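Local coordinates for penicillin-binding protein 2 (Pbp2) (Helicobacter pylori, PDB 5LP5) that probably acts as a penicillin-binding transpeptidase in peptidoglycan synthesis and forms a complex with the cell-shape protein MreC, at residues 454-458 / 469-473; 179-185 / 200-204; 505-510 / 579-583; 103-107 / 119-123; 302-308 / 437-442. One frame throughout, in Å; residues are numbered along the deposited sequence.

Interaction 1 of 5, residues 454-458 / 469-473; sequences GKLAT and LKDPL
An isolated antiparallel beta bridge between Leu456 and Lys470 pinches together the two arms of the loop that joins helix 441-453 to helix 475-493 in the transpeptidase domain. Two backbone bonds define it as a hydrogen-bonded pair: Leu456 N gives its hydrogen to Lys470 O at 2.9 Å, and Lys470 N returns one to Leu456 O at 3.0 Å. The arms run 135° apart rather than fully antiparallel, in keeping with a single bridge. Gly454, with a positive phi of 92°, is the first residue beyond helix 441-453. Leu456 carries its CG anti to the backbone N (chi1 -175°), and its side chain packs on Ala446 and Leu450 of helix 441-453, while Leu456 CB meets Pro472 CD at 4.2 Å. Leu473 lies on the same Leu450 and also touches helix 475-493. Asp471 makes its salt bridge to Lys478 of that second helix; Lys455 NZ stays 4.7 Å from Asp471 OD2 without contact. On the other flank of the bridge, Leu469 CD2 rests 3.7 Å from Ala457 CA. The extended Lys470 chain crosses Thr458, with Lys470 CE 3.4 Å from Thr458 OG1.

Interaction 2 of 5, residues 179-185 / 200-204; sequences ENQYSQI and QGKVG
The CA atoms of the two segments come no nearer than 7.6 Å, between Tyr182 and Val203, so no backbone pairing forms and side chains span the gap. Glu179 reaches across with its CG anti to the backbone N (chi1 -167°) and an extended chain beyond. Glu179 OE2 accepts the hydrogen of Val203 N at 3.1 Å, with a bent N-H...O angle of 147°, and the donor approaches from above the carboxylate plane. The CG of the same glutamate lies at the edge of the Tyr182 ring, in its plane. Val203 CG1 meets that ring obliquely, 3.4 Å from Tyr182 CD2, while Val203 CG2 is 3.7 Å from Tyr182 CE2. The tyrosine also meets the ring of Phe48. From the end of helix 196-200, Gln200 stretches its amide in among Asn180, Ser183 and Ile185, though the modelled orientation of that amide is doubtful. Asn180 donates through ND2 to Asp173 O. Gly201, at positive phi, takes the chain out of the helix. Lys202 and Gly204 also bond through their backbones with Ser226 and Leu49. The contact is a packing of connections within the dimerisation-family region, where the turn after helix 171-176 lies against the link from helix 196-200 to strand 204-210.

Interaction 3 of 5, residues 505-510 / 579-583; sequences GSKITL and SNKLY
Asn580, on helix 572-584, grips the backbone of the 505-510 loop with both ends of its amide. Asn580 ND2 donates to Gly505 O at 3.2 Å, nearly straight at 164°, with the acceptor in the asparagine amide plane and the donor in the carbonyl plane. Asn580 OD1 accepts from Lys507 N at 3.1 Å in an almost linear bond of 175°, the donor lying slightly tilted from the plane of that C=O. One side chain thus satisfies an acceptor and a donor two residues apart, and this pair of bonds fixes the rotation of the amide. Within the loop, Ser506 OG donates to Ile508 O at 2.7 Å, while Ser579 OG is bonded back along its own helix to Val576 O. Apolar contacts flank these bonds. Lys507 crosses Tyr583 at about a right angle and sets Lys507 CB over one face of the Tyr583 ring, a CH-pi contact 3.7 Å from the centroid. Ile508 CD1 comes to Tyr583 CD1 obliquely. On the buried side, Leu510 CD2 lies 4.1 Å from Ser579 CB. Leu510 also packs on Cys492, which is disulfide-linked to Cys512. The loop is therefore held between helix 475-493 and the C-terminal helix 572-584 just before the chain enters strand 511-517, an outermost strand of the antiparallel sheet, with Leu549 of strand 542-549 touching both Leu510 and Ser579.

Interaction 4 of 5, residues 103-107 / 119-123; sequences LLNNY and IKVVG
Tyr107 and Ile119 form the aromatic part of this contact, in which helix 102-107 of the dimerisation-family region lies against strand 118-125, a strand paired antiparallel with strand 63-76. The two side chains cross at about a right angle. Ile119 CD1 stands over one face of the Tyr107 ring, 4.2 Å from its centroid and 27° off the normal, a CH-pi contact. The ring reaches this place with its CG anti to the backbone N (chi1 -165°). Val121 CG2 approaches the same ring at its edge, 4.3 Å from Tyr107 CD1, so the two strand residues touch it from different directions. The purely aliphatic contacts lie one helical turn earlier: Leu103 CD2 is 4.0 Å from Val121 CG1 and equally 4.0 Å from Val122 CG2. The two valines are adjacent where the chain turns a corner, and both face Val73 of strand 63-76, a classic beta bulge.

Two carbonyl oxygens are met by carbon atoms. Asn106 CB lies 3.6 Å from Val121 O, while the Asn106 amide is engaged along its own stretch of chain, OD1 with Lys109 NZ and ND2 weakly with Thr102 O. Tyr107 O has Ile119 CG2 at 3.5 Å, and Tyr107 OH makes a weak hydrogen bond to Pro76 O. Helix 81-94 closes over the same patch, with Ile88 against Leu103, Leu84 against Tyr107 and Ile91 against Val122.

With no hydrogen bond between the segments, their direct contact rests mainly on apolar packing, and the polar tips are served by partners outside the pair.

Interaction 5 of 5, residues 302-308 / 437-442; sequences FANALYP and FLATPL
Phe302 opens the contact through its carbonyl: Phe302 O accepts the hydrogen of Leu442 N at 3.1 Å in the first turn of helix 441-453. Its ring turns an edge to Leu442 CD1, and the two side chains lie side by side, pointing the same way. Ala303 CB is 3.7 Å from Leu442 CD1. Further along, Ala305 O comes to within 3.4 Å of Thr440 CG2. Leu306 CB sits against Leu438 CB at 4.0 Å. Tyr307 then forms the one antiparallel bridge, a hydrogen-bonded pair with Ala439: Tyr307 N gives to Ala439 O at 3.0 Å, and Ala439 N gives to Tyr307 O at 2.9 Å. Tyr307 starts away from the other segment, but its ring edge meets Pro441 CD, and OH bonds to Glu563 OE2. Pro308 closes the run, with Pro308 CD 3.9 Å from Leu438 CD2 and Pro308 CA 3.3 Å from Phe437 O, while its own carbonyl accepts from Trp544 NE1. Thr440 is the N-cap of helix 441-453: with chi1 at 55°, its OG1 caps a backbone N just past the segment, and Thr440 N is bonded to Gln443 OE1, consistent with a capping box. The 302-308 segment, buried in the transpeptidase domain, leads to Ser311 and Lys314, which fit the SxxK pattern of penicillin-binding proteins at the start of helix 314-324.

How the interactions relate
Interactions 1, 3 and 5 belong to the transpeptidase part of the chain, interactions 2 and 4 to the dimerisation-family part. Interaction 5 is the most buried, and its centre is about 12 Å from the centre of the chain; the others are only partly buried. Interactions 5 and 1 flank opposite ends of helix 441-453, each contains a single backbone bridge, and their nearest atoms are about 7 Å apart. Interaction 3 replaces backbone pairing with an asparagine amide, and interaction 2 uses a glutamate carboxylate, both reaching loop backbone. Interaction 4, whose nearest atoms lie about 8 Å from interaction 2, has no hydrogen bond across it and depends on apolar packing.

Interaction 1 of 5, residues 454-458 / 469-473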
# COMPACT_ATOMS: atom_id res chain seq x y z
N GLY A 454 -30.27 10.57 -27.93
CA GLY A 454 -30.27 11.75 -28.81
C GLY A 454 -29.01 12.59 -28.64
O GLY A 454 -28.77 13.56 -29.41
N LYS A 455 -28.20 12.21 -27.65
CA LYS A 455 -26.90 12.84 -27.44
C LYS A 455 -25.85 11.79 -27.11
O LYS A 455 -26.17 10.68 -26.66
CB LYS A 455 -26.99 13.92 -26.35
CG LYS A 455 -27.86 15.09 -26.79
CD LYS A 455 -27.98 16.13 -25.71
CE LYS A 455 -29.06 17.14 -26.04
NZ LYS A 455 -28.87 18.41 -25.29
N LEU A 456 -24.59 12.17 -27.35
CA LEU A 456 -23.45 11.24 -27.38
C LEU A 456 -22.58 11.30 -26.12
O LEU A 456 -21.94 12.31 -25.81
CB LEU A 456 -22.57 11.53 -28.60
CG LEU A 456 -21.39 10.58 -28.84
CD1 LEU A 456 -21.87 9.16 -29.14
CD2 LEU A 456 -20.53 11.12 -29.98
N ALA A 457 -22.52 10.18 -25.42
CA ALA A 457 -21.78 10.12 -24.18
C ALA A 457 -20.33 9.79 -24.46
O ALA A 457 -20.03 8.94 -25.29
CB ALA A 457 -22.38 9.04 -23.28
N THR A 458 -19.43 10.47 -23.77
CA THR A 458 -18.02 10.06 -23.72
C THR A 458 -17.86 9.04 -22.59
O THR A 458 -17.94 9.43 -21.41
CB THR A 458 -17.10 11.26 -23.44
OG1 THR A 458 -17.18 12.19 -24.52
CG2 THR A 458 -15.67 10.83 -23.29
N LEU A 469 -21.81 15.92 -22.42
CA LEU A 469 -22.39 15.23 -23.56
C LEU A 469 -22.10 16.02 -24.81
O LEU A 469 -21.89 17.23 -24.75
CB LEU A 469 -23.89 15.07 -23.39
CG LEU A 469 -24.35 14.13 -22.29
CD1 LEU A 469 -25.87 14.15 -22.21
CD2 LEU A 469 -23.84 12.72 -22.55
N LYS A 470 -22.10 15.32 -25.94
CA LYS A 470 -21.88 15.94 -27.25
C LYS A 470 -23.13 15.84 -28.11
O LYS A 470 -23.87 14.84 -28.05
CB LYS A 470 -20.73 15.25 -27.94
CG LYS A 470 -19.47 15.26 -27.13
CD LYS A 470 -18.50 14.21 -27.61
CE LYS A 470 -17.13 14.49 -27.04
NZ LYS A 470 -16.11 13.61 -27.68
N ASP A 471 -23.35 16.86 -28.94
CA ASP A 471 -24.56 16.95 -29.76
C ASP A 471 -24.23 17.01 -31.25
O ASP A 471 -24.36 18.06 -31.88
CB ASP A 471 -25.39 18.18 -29.33
CG ASP A 471 -26.81 18.15 -29.86
OD1 ASP A 471 -27.25 17.09 -30.38
OD2 ASP A 471 -27.49 19.19 -29.75
N PRO A 472 -23.83 15.87 -31.83
CA PRO A 472 -23.41 15.83 -33.23
C PRO A 472 -24.56 15.65 -34.23
O PRO A 472 -24.31 15.36 -35.40
CB PRO A 472 -22.47 14.62 -33.27
CG PRO A 472 -23.01 13.70 -32.22
CD PRO A 472 -23.75 14.54 -31.21
N LEU A 473 -25.80 15.83 -33.78
CA LEU A 473 -26.96 15.67 -34.65
C LEU A 473 -27.74 16.95 -34.88
O LEU A 473 -27.80 17.83 -34.02
CB LEU A 473 -27.88 14.61 -34.07
CG LEU A 473 -27.30 13.20 -33.99
CD1 LEU A 473 -28.34 12.26 -33.39
CD2 LEU A 473 -26.90 12.71 -35.36

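Interaction 2 of 5, residues 179-185 / 200-204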
# COMPACT_ATOMS: atom_id res chain seq x y z
N GLU A 179 9.92 12.98 -12.04
CA GLU A 179 9.45 12.66 -10.68
C GLU A 179 9.05 11.18 -10.45
O GLU A 179 8.59 10.83 -9.37
CB GLU A 179 8.31 13.58 -10.25
CG GLU A 179 8.05 13.47 -8.76
CD GLU A 179 6.97 14.37 -8.23
OE1 GLU A 179 6.86 15.53 -8.70
OE2 GLU A 179 6.26 13.92 -7.32
N ASN A 180 9.21 10.32 -11.44
CA ASN A 180 9.01 8.88 -11.22
C ASN A 180 10.12 8.27 -10.35
O ASN A 180 10.02 7.13 -9.93
CB ASN A 180 8.95 8.13 -12.56
CG ASN A 180 7.71 8.44 -13.37
OD1 ASN A 180 6.64 8.72 -12.83
ND2 ASN A 180 7.84 8.35 -14.69
N GLN A 181 11.18 9.04 -10.09
CA GLN A 181 12.40 8.50 -9.47
C GLN A 181 12.30 8.25 -7.97
O GLN A 181 12.98 7.37 -7.46
CB GLN A 181 13.57 9.45 -9.72
CG GLN A 181 13.40 10.84 -9.10
CD GLN A 181 14.71 11.53 -8.82
OE1 GLN A 181 15.62 10.96 -8.21
NE2 GLN A 181 14.82 12.75 -9.28
N TYR A 182 11.46 9.00 -7.28
CA TYR A 182 11.43 8.96 -5.81
C TYR A 182 10.74 7.72 -5.29
O TYR A 182 10.98 7.30 -4.15
CB TYR A 182 10.77 10.21 -5.24
CG TYR A 182 11.50 11.48 -5.58
CD1 TYR A 182 12.76 11.74 -5.06
CD2 TYR A 182 10.93 12.43 -6.44
CE1 TYR A 182 13.45 12.90 -5.40
CE2 TYR A 182 11.59 13.60 -6.77
CZ TYR A 182 12.85 13.84 -6.24
OH TYR A 182 13.52 15.00 -6.57
N SER A 183 9.87 7.13 -6.11
CA SER A 183 9.18 5.89 -5.75
C SER A 183 9.71 4.67 -6.50
O SER A 183 9.73 3.57 -5.96
CB SER A 183 7.67 6.02 -5.98
OG SER A 183 7.39 6.92 -7.03
N GLN A 184 10.13 4.85 -7.74
CA GLN A 184 10.43 3.74 -8.66
C GLN A 184 9.23 2.80 -8.85
O GLN A 184 9.39 1.60 -9.07
CB GLN A 184 11.70 2.97 -8.24
CG GLN A 184 12.89 3.13 -9.21
CD GLN A 184 13.79 4.31 -8.89
OE1 GLN A 184 14.39 4.36 -7.83
NE2 GLN A 184 13.90 5.26 -9.82
N ILE A 185 8.03 3.39 -8.78
CA ILE A 185 6.77 2.68 -9.00
C ILE A 185 5.92 3.52 -9.95
O ILE A 185 5.48 4.63 -9.61
CB ILE A 185 6.01 2.46 -7.67
CG1 ILE A 185 6.81 1.57 -6.72
CG2 ILE A 185 4.64 1.84 -7.91
CD1 ILE A 185 7.13 0.20 -7.28
N GLN A 200 0.23 8.79 -7.96
CA GLN A 200 1.56 8.86 -7.39
C GLN A 200 1.68 10.02 -6.42
O GLN A 200 2.36 9.92 -5.40
CB GLN A 200 2.60 9.04 -8.50
CG GLN A 200 4.02 8.91 -8.01
CD GLN A 200 4.93 8.37 -9.07
OE1 GLN A 200 5.22 9.04 -10.06
NE2 GLN A 200 5.38 7.12 -8.88
N GLY A 201 1.05 11.13 -6.74
CA GLY A 201 1.16 12.32 -5.91
C GLY A 201 2.47 13.07 -6.09
O GLY A 201 3.27 12.73 -6.95
N LYS A 202 2.68 14.09 -5.27
CA LYS A 202 3.86 14.96 -5.36
C LYS A 202 4.76 14.72 -4.15
O LYS A 202 4.26 14.58 -3.03
CB LYS A 202 3.47 16.44 -5.39
CG LYS A 202 2.42 16.80 -6.43
CD LYS A 202 1.57 17.99 -6.00
CE LYS A 202 2.32 19.30 -6.14
NZ LYS A 202 2.57 19.63 -7.58
N VAL A 203 6.07 14.65 -4.35
CA VAL A 203 6.99 14.56 -3.23
C VAL A 203 7.05 15.88 -2.49
O VAL A 203 6.79 16.94 -3.05
CB VAL A 203 8.44 14.23 -3.62
CG1 VAL A 203 8.54 12.78 -4.07
CG2 VAL A 203 8.97 15.23 -4.64
N GLY A 204 7.41 15.79 -1.22
CA GLY A 204 7.79 16.94 -0.45
C GLY A 204 9.21 16.65 -0.02
O GLY A 204 9.79 15.62 -0.36

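Interaction 3 of 5, residues 505-510 / 579-583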
# COMPACT_ATOMS: atom_id res chain seq x y z
N GLY A 505 -37.85 -13.35 -20.31
CA GLY A 505 -37.42 -13.51 -18.91
C GLY A 505 -36.71 -12.26 -18.39
O GLY A 505 -35.82 -12.36 -17.54
N SER A 506 -37.10 -11.09 -18.90
CA SER A 506 -36.49 -9.81 -18.53
C SER A 506 -37.46 -8.99 -17.71
O SER A 506 -38.59 -8.78 -18.12
CB SER A 506 -36.09 -9.00 -19.78
OG SER A 506 -35.69 -7.68 -19.40
N LYS A 507 -37.00 -8.51 -16.56
CA LYS A 507 -37.86 -7.76 -15.64
C LYS A 507 -38.19 -6.32 -16.11
O LYS A 507 -39.07 -5.67 -15.57
CB LYS A 507 -37.24 -7.77 -14.24
CG LYS A 507 -37.45 -9.11 -13.55
CD LYS A 507 -36.43 -9.46 -12.48
CE LYS A 507 -36.63 -10.89 -11.99
NZ LYS A 507 -38.04 -11.20 -11.63
N ILE A 508 -37.50 -5.86 -17.14
CA ILE A 508 -37.71 -4.53 -17.69
C ILE A 508 -37.88 -4.66 -19.20
O ILE A 508 -37.52 -5.68 -19.80
CB ILE A 508 -36.46 -3.64 -17.44
CG1 ILE A 508 -36.12 -3.58 -15.95
CG2 ILE A 508 -36.66 -2.23 -17.98
CD1 ILE A 508 -37.14 -2.85 -15.12
N THR A 509 -38.41 -3.60 -19.81
CA THR A 509 -38.51 -3.53 -21.26
C THR A 509 -37.20 -3.15 -21.91
O THR A 509 -36.58 -2.15 -21.54
CB THR A 509 -39.60 -2.55 -21.72
OG1 THR A 509 -40.81 -2.82 -21.00
CG2 THR A 509 -39.88 -2.74 -23.18
N LEU A 510 -36.81 -3.96 -22.89
CA LEU A 510 -35.55 -3.84 -23.59
C LEU A 510 -35.75 -3.40 -25.04
O LEU A 510 -36.79 -3.63 -25.64
CB LEU A 510 -34.83 -5.19 -23.58
CG LEU A 510 -34.20 -5.65 -22.26
CD1 LEU A 510 -33.85 -7.13 -22.26
CD2 LEU A 510 -32.95 -4.85 -21.98
N SER A 579 -29.21 -7.07 -17.48
CA SER A 579 -30.30 -6.09 -17.27
C SER A 579 -31.13 -6.38 -16.01
O SER A 579 -31.66 -5.46 -15.37
CB SER A 579 -31.21 -6.01 -18.50
OG SER A 579 -32.03 -7.15 -18.59
N ASN A 580 -31.23 -7.67 -15.66
CA ASN A 580 -31.87 -8.13 -14.43
C ASN A 580 -31.04 -7.82 -13.18
O ASN A 580 -31.59 -7.48 -12.13
CB ASN A 580 -32.12 -9.64 -14.48
CG ASN A 580 -33.36 -10.00 -15.29
OD1 ASN A 580 -34.10 -9.14 -15.76
ND2 ASN A 580 -33.60 -11.30 -15.43
N LYS A 581 -29.72 -8.00 -13.28
CA LYS A 581 -28.80 -7.65 -12.20
C LYS A 581 -28.89 -6.15 -11.84
O LYS A 581 -28.78 -5.77 -10.68
CB LYS A 581 -27.37 -8.05 -12.59
CG LYS A 581 -26.28 -7.80 -11.55
CD LYS A 581 -26.51 -8.55 -10.25
CE LYS A 581 -26.42 -10.05 -10.41
NZ LYS A 581 -26.58 -10.68 -9.07
N LEU A 582 -29.09 -5.29 -12.84
CA LEU A 582 -29.28 -3.84 -12.61
C LEU A 582 -30.63 -3.55 -11.93
O LEU A 582 -30.79 -2.56 -11.23
CB LEU A 582 -29.19 -3.07 -13.93
CG LEU A 582 -27.85 -3.10 -14.68
CD1 LEU A 582 -28.00 -2.63 -16.12
CD2 LEU A 582 -26.80 -2.24 -14.00
N TYR A 583 -31.60 -4.42 -12.19
CA TYR A 583 -32.92 -4.36 -11.60
C TYR A 583 -32.83 -4.81 -10.16
O TYR A 583 -33.23 -4.11 -9.24
CB TYR A 583 -33.86 -5.30 -12.38
CG TYR A 583 -35.31 -5.30 -11.96
CD1 TYR A 583 -36.14 -4.24 -12.28
CD2 TYR A 583 -35.87 -6.39 -11.29
CE1 TYR A 583 -37.47 -4.24 -11.91
CE2 TYR A 583 -37.20 -6.39 -10.91
CZ TYR A 583 -37.99 -5.31 -11.23
OH TYR A 583 -39.31 -5.32 -10.88

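Interaction 4 of 5, residues 103-107 / 119-123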
# COMPACT_ATOMS: atom_id res chain seq x y z
N LEU A 103 21.86 -14.38 -3.00
CA LEU A 103 21.95 -13.15 -2.22
C LEU A 103 23.18 -12.29 -2.56
O LEU A 103 23.10 -11.07 -2.42
CB LEU A 103 21.87 -13.47 -0.72
CG LEU A 103 20.53 -14.08 -0.27
CD1 LEU A 103 20.61 -14.66 1.14
CD2 LEU A 103 19.38 -13.08 -0.38
N LEU A 104 24.29 -12.88 -3.00
CA LEU A 104 25.36 -12.09 -3.65
C LEU A 104 24.73 -11.28 -4.78
O LEU A 104 24.88 -10.05 -4.87
CB LEU A 104 26.48 -12.98 -4.24
CG LEU A 104 27.16 -12.59 -5.59
CD1 LEU A 104 28.08 -11.37 -5.45
CD2 LEU A 104 27.91 -13.75 -6.23
N ASN A 105 24.03 -12.01 -5.65
CA ASN A 105 23.58 -11.47 -6.93
C ASN A 105 22.68 -10.27 -6.68
O ASN A 105 22.80 -9.24 -7.35
CB ASN A 105 22.85 -12.55 -7.74
CG ASN A 105 23.10 -12.44 -9.24
OD1 ASN A 105 24.03 -11.79 -9.70
ND2 ASN A 105 22.27 -13.13 -10.01
N ASN A 106 21.80 -10.41 -5.68
CA ASN A 106 20.92 -9.33 -5.27
C ASN A 106 21.69 -8.11 -4.80
O ASN A 106 21.23 -7.00 -5.02
CB ASN A 106 19.97 -9.79 -4.16
CG ASN A 106 18.74 -10.50 -4.71
OD1 ASN A 106 17.95 -9.91 -5.45
ND2 ASN A 106 18.56 -11.76 -4.34
N TYR A 107 22.85 -8.29 -4.19
CA TYR A 107 23.61 -7.16 -3.69
C TYR A 107 23.94 -6.15 -4.81
O TYR A 107 23.37 -5.06 -4.83
CB TYR A 107 24.88 -7.58 -2.94
CG TYR A 107 25.45 -6.43 -2.13
CD1 TYR A 107 24.81 -6.00 -0.97
CD2 TYR A 107 26.58 -5.74 -2.55
CE1 TYR A 107 25.30 -4.93 -0.24
CE2 TYR A 107 27.08 -4.66 -1.83
CZ TYR A 107 26.44 -4.26 -0.66
OH TYR A 107 26.92 -3.20 0.10
N ILE A 119 21.32 -0.56 0.41
CA ILE A 119 21.03 -1.54 -0.66
C ILE A 119 20.12 -2.69 -0.19
O ILE A 119 20.41 -3.37 0.80
CB ILE A 119 22.34 -2.15 -1.20
CG1 ILE A 119 23.19 -1.05 -1.86
CG2 ILE A 119 22.04 -3.28 -2.19
CD1 ILE A 119 24.51 -1.50 -2.46
N LYS A 120 19.04 -2.95 -0.94
CA LYS A 120 18.04 -3.96 -0.55
C LYS A 120 18.47 -5.40 -0.84
O LYS A 120 18.44 -5.83 -1.98
CB LYS A 120 16.69 -3.67 -1.25
CG LYS A 120 15.58 -4.64 -0.87
CD LYS A 120 14.22 -4.20 -1.38
CE LYS A 120 14.11 -4.42 -2.88
NZ LYS A 120 12.93 -3.73 -3.46
N VAL A 121 18.81 -6.17 0.18
CA VAL A 121 19.23 -7.56 -0.03
C VAL A 121 18.07 -8.56 -0.20
O VAL A 121 18.04 -9.32 -1.17
CB VAL A 121 20.14 -8.07 1.10
CG1 VAL A 121 20.59 -9.51 0.81
CG2 VAL A 121 21.35 -7.17 1.26
N VAL A 122 17.16 -8.60 0.77
CA VAL A 122 15.91 -9.33 0.61
C VAL A 122 14.78 -8.33 0.57
O VAL A 122 14.75 -7.41 1.37
CB VAL A 122 15.62 -10.30 1.77
CG1 VAL A 122 14.37 -11.11 1.47
CG2 VAL A 122 16.79 -11.23 2.00
N GLY A 123 13.87 -8.52 -0.37
CA GLY A 123 12.74 -7.62 -0.53
C GLY A 123 11.46 -8.42 -0.47
O GLY A 123 11.48 -9.66 -0.43

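Interaction 5 of 5, residues 302-308 / 437-442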
# COMPACT_ATOMS: atom_id res chain seq x y z
N PHE A 302 -12.29 -4.25 -25.42
CA PHE A 302 -13.30 -3.19 -25.55
C PHE A 302 -12.73 -1.87 -26.15
O PHE A 302 -13.49 -1.07 -26.69
CB PHE A 302 -14.07 -2.94 -24.23
CG PHE A 302 -13.22 -2.54 -23.05
CD1 PHE A 302 -12.75 -1.23 -22.90
CD2 PHE A 302 -12.90 -3.47 -22.05
CE1 PHE A 302 -11.96 -0.87 -21.82
CE2 PHE A 302 -12.11 -3.10 -20.97
CZ PHE A 302 -11.64 -1.80 -20.85
N ALA A 303 -11.41 -1.69 -26.05
CA ALA A 303 -10.73 -0.47 -26.52
C ALA A 303 -9.57 -0.69 -27.50
O ALA A 303 -9.20 0.24 -28.23
CB ALA A 303 -10.21 0.31 -25.32
N ASN A 304 -8.97 -1.88 -27.51
CA ASN A 304 -7.78 -2.14 -28.33
C ASN A 304 -7.92 -3.41 -29.18
O ASN A 304 -6.99 -4.21 -29.27
CB ASN A 304 -6.54 -2.21 -27.44
CG ASN A 304 -6.24 -0.89 -26.79
OD1 ASN A 304 -6.45 -0.69 -25.59
ND2 ASN A 304 -5.78 0.06 -27.59
N ALA A 305 -9.10 -3.56 -29.78
CA ALA A 305 -9.42 -4.70 -30.64
C ALA A 305 -10.50 -4.27 -31.58
O ALA A 305 -11.44 -3.56 -31.19
CB ALA A 305 -9.90 -5.89 -29.83
N LEU A 306 -10.36 -4.70 -32.84
CA LEU A 306 -11.24 -4.30 -33.92
C LEU A 306 -12.03 -5.50 -34.48
O LEU A 306 -11.48 -6.58 -34.68
CB LEU A 306 -10.43 -3.61 -35.03
CG LEU A 306 -9.89 -2.18 -34.76
CD1 LEU A 306 -8.84 -1.73 -35.79
CD2 LEU A 306 -11.03 -1.17 -34.69
N TYR A 307 -13.32 -5.31 -34.70
CA TYR A 307 -14.18 -6.35 -35.24
C TYR A 307 -15.14 -5.70 -36.25
O TYR A 307 -15.46 -4.52 -36.11
CB TYR A 307 -15.02 -7.01 -34.15
CG TYR A 307 -14.28 -7.57 -32.95
CD1 TYR A 307 -14.07 -6.80 -31.82
CD2 TYR A 307 -13.87 -8.89 -32.92
CE1 TYR A 307 -13.43 -7.32 -30.71
CE2 TYR A 307 -13.24 -9.42 -31.82
CZ TYR A 307 -13.03 -8.64 -30.71
OH TYR A 307 -12.40 -9.16 -29.59
N PRO A 308 -15.60 -6.46 -37.26
CA PRO A 308 -16.66 -5.94 -38.14
C PRO A 308 -17.95 -5.79 -37.35
O PRO A 308 -18.35 -6.73 -36.66
CB PRO A 308 -16.81 -7.03 -39.23
CG PRO A 308 -15.62 -7.91 -39.09
CD PRO A 308 -15.15 -7.81 -37.67
N PHE A 437 -15.01 -2.68 -42.91
CA PHE A 437 -15.58 -1.91 -41.77
C PHE A 437 -15.15 -2.55 -40.45
O PHE A 437 -15.41 -3.73 -40.24
CB PHE A 437 -17.13 -1.88 -41.87
CG PHE A 437 -17.81 -0.76 -41.08
CD1 PHE A 437 -17.21 -0.14 -39.98
CD2 PHE A 437 -19.09 -0.34 -41.45
CE1 PHE A 437 -17.87 0.87 -39.29
CE2 PHE A 437 -19.74 0.67 -40.76
CZ PHE A 437 -19.13 1.28 -39.68
N LEU A 438 -14.51 -1.75 -39.59
CA LEU A 438 -14.09 -2.19 -38.25
C LEU A 438 -14.42 -1.19 -37.12
O LEU A 438 -14.23 0.02 -37.25
CB LEU A 438 -12.60 -2.48 -38.23
CG LEU A 438 -12.13 -3.59 -39.14
CD1 LEU A 438 -10.60 -3.64 -39.11
CD2 LEU A 438 -12.74 -4.92 -38.74
N ALA A 439 -14.88 -1.73 -35.99
CA ALA A 439 -15.19 -0.91 -34.85
C ALA A 439 -14.76 -1.60 -33.58
O ALA A 439 -14.45 -2.79 -33.59
CB ALA A 439 -16.67 -0.61 -34.80
N THR A 440 -14.70 -0.81 -32.50
CA THR A 440 -14.42 -1.29 -31.14
C THR A 440 -15.74 -1.42 -30.40
O THR A 440 -16.67 -0.68 -30.68
CB THR A 440 -13.51 -0.31 -30.35
OG1 THR A 440 -14.07 1.03 -30.34
CG2 THR A 440 -12.09 -0.26 -30.95
N PRO A 441 -15.84 -2.38 -29.47
CA PRO A 441 -17.01 -2.44 -28.59
C PRO A 441 -17.35 -1.11 -27.94
O PRO A 441 -18.53 -0.84 -27.74
CB PRO A 441 -16.60 -3.47 -27.55
CG PRO A 441 -15.75 -4.42 -28.31
CD PRO A 441 -15.01 -3.59 -29.32
N LEU A 442 -16.35 -0.28 -27.65
CA LEU A 442 -16.63 1.07 -27.16
C LEU A 442 -17.43 1.91 -28.18
O LEU A 442 -18.41 2.56 -27.82
CB LEU A 442 -15.34 1.78 -26.75
CG LEU A 442 -14.87 1.52 -25.30
CD1 LEU A 442 -13.47 2.11 -25.06
CD2 LEU A 442 -15.81 2.08 -24.26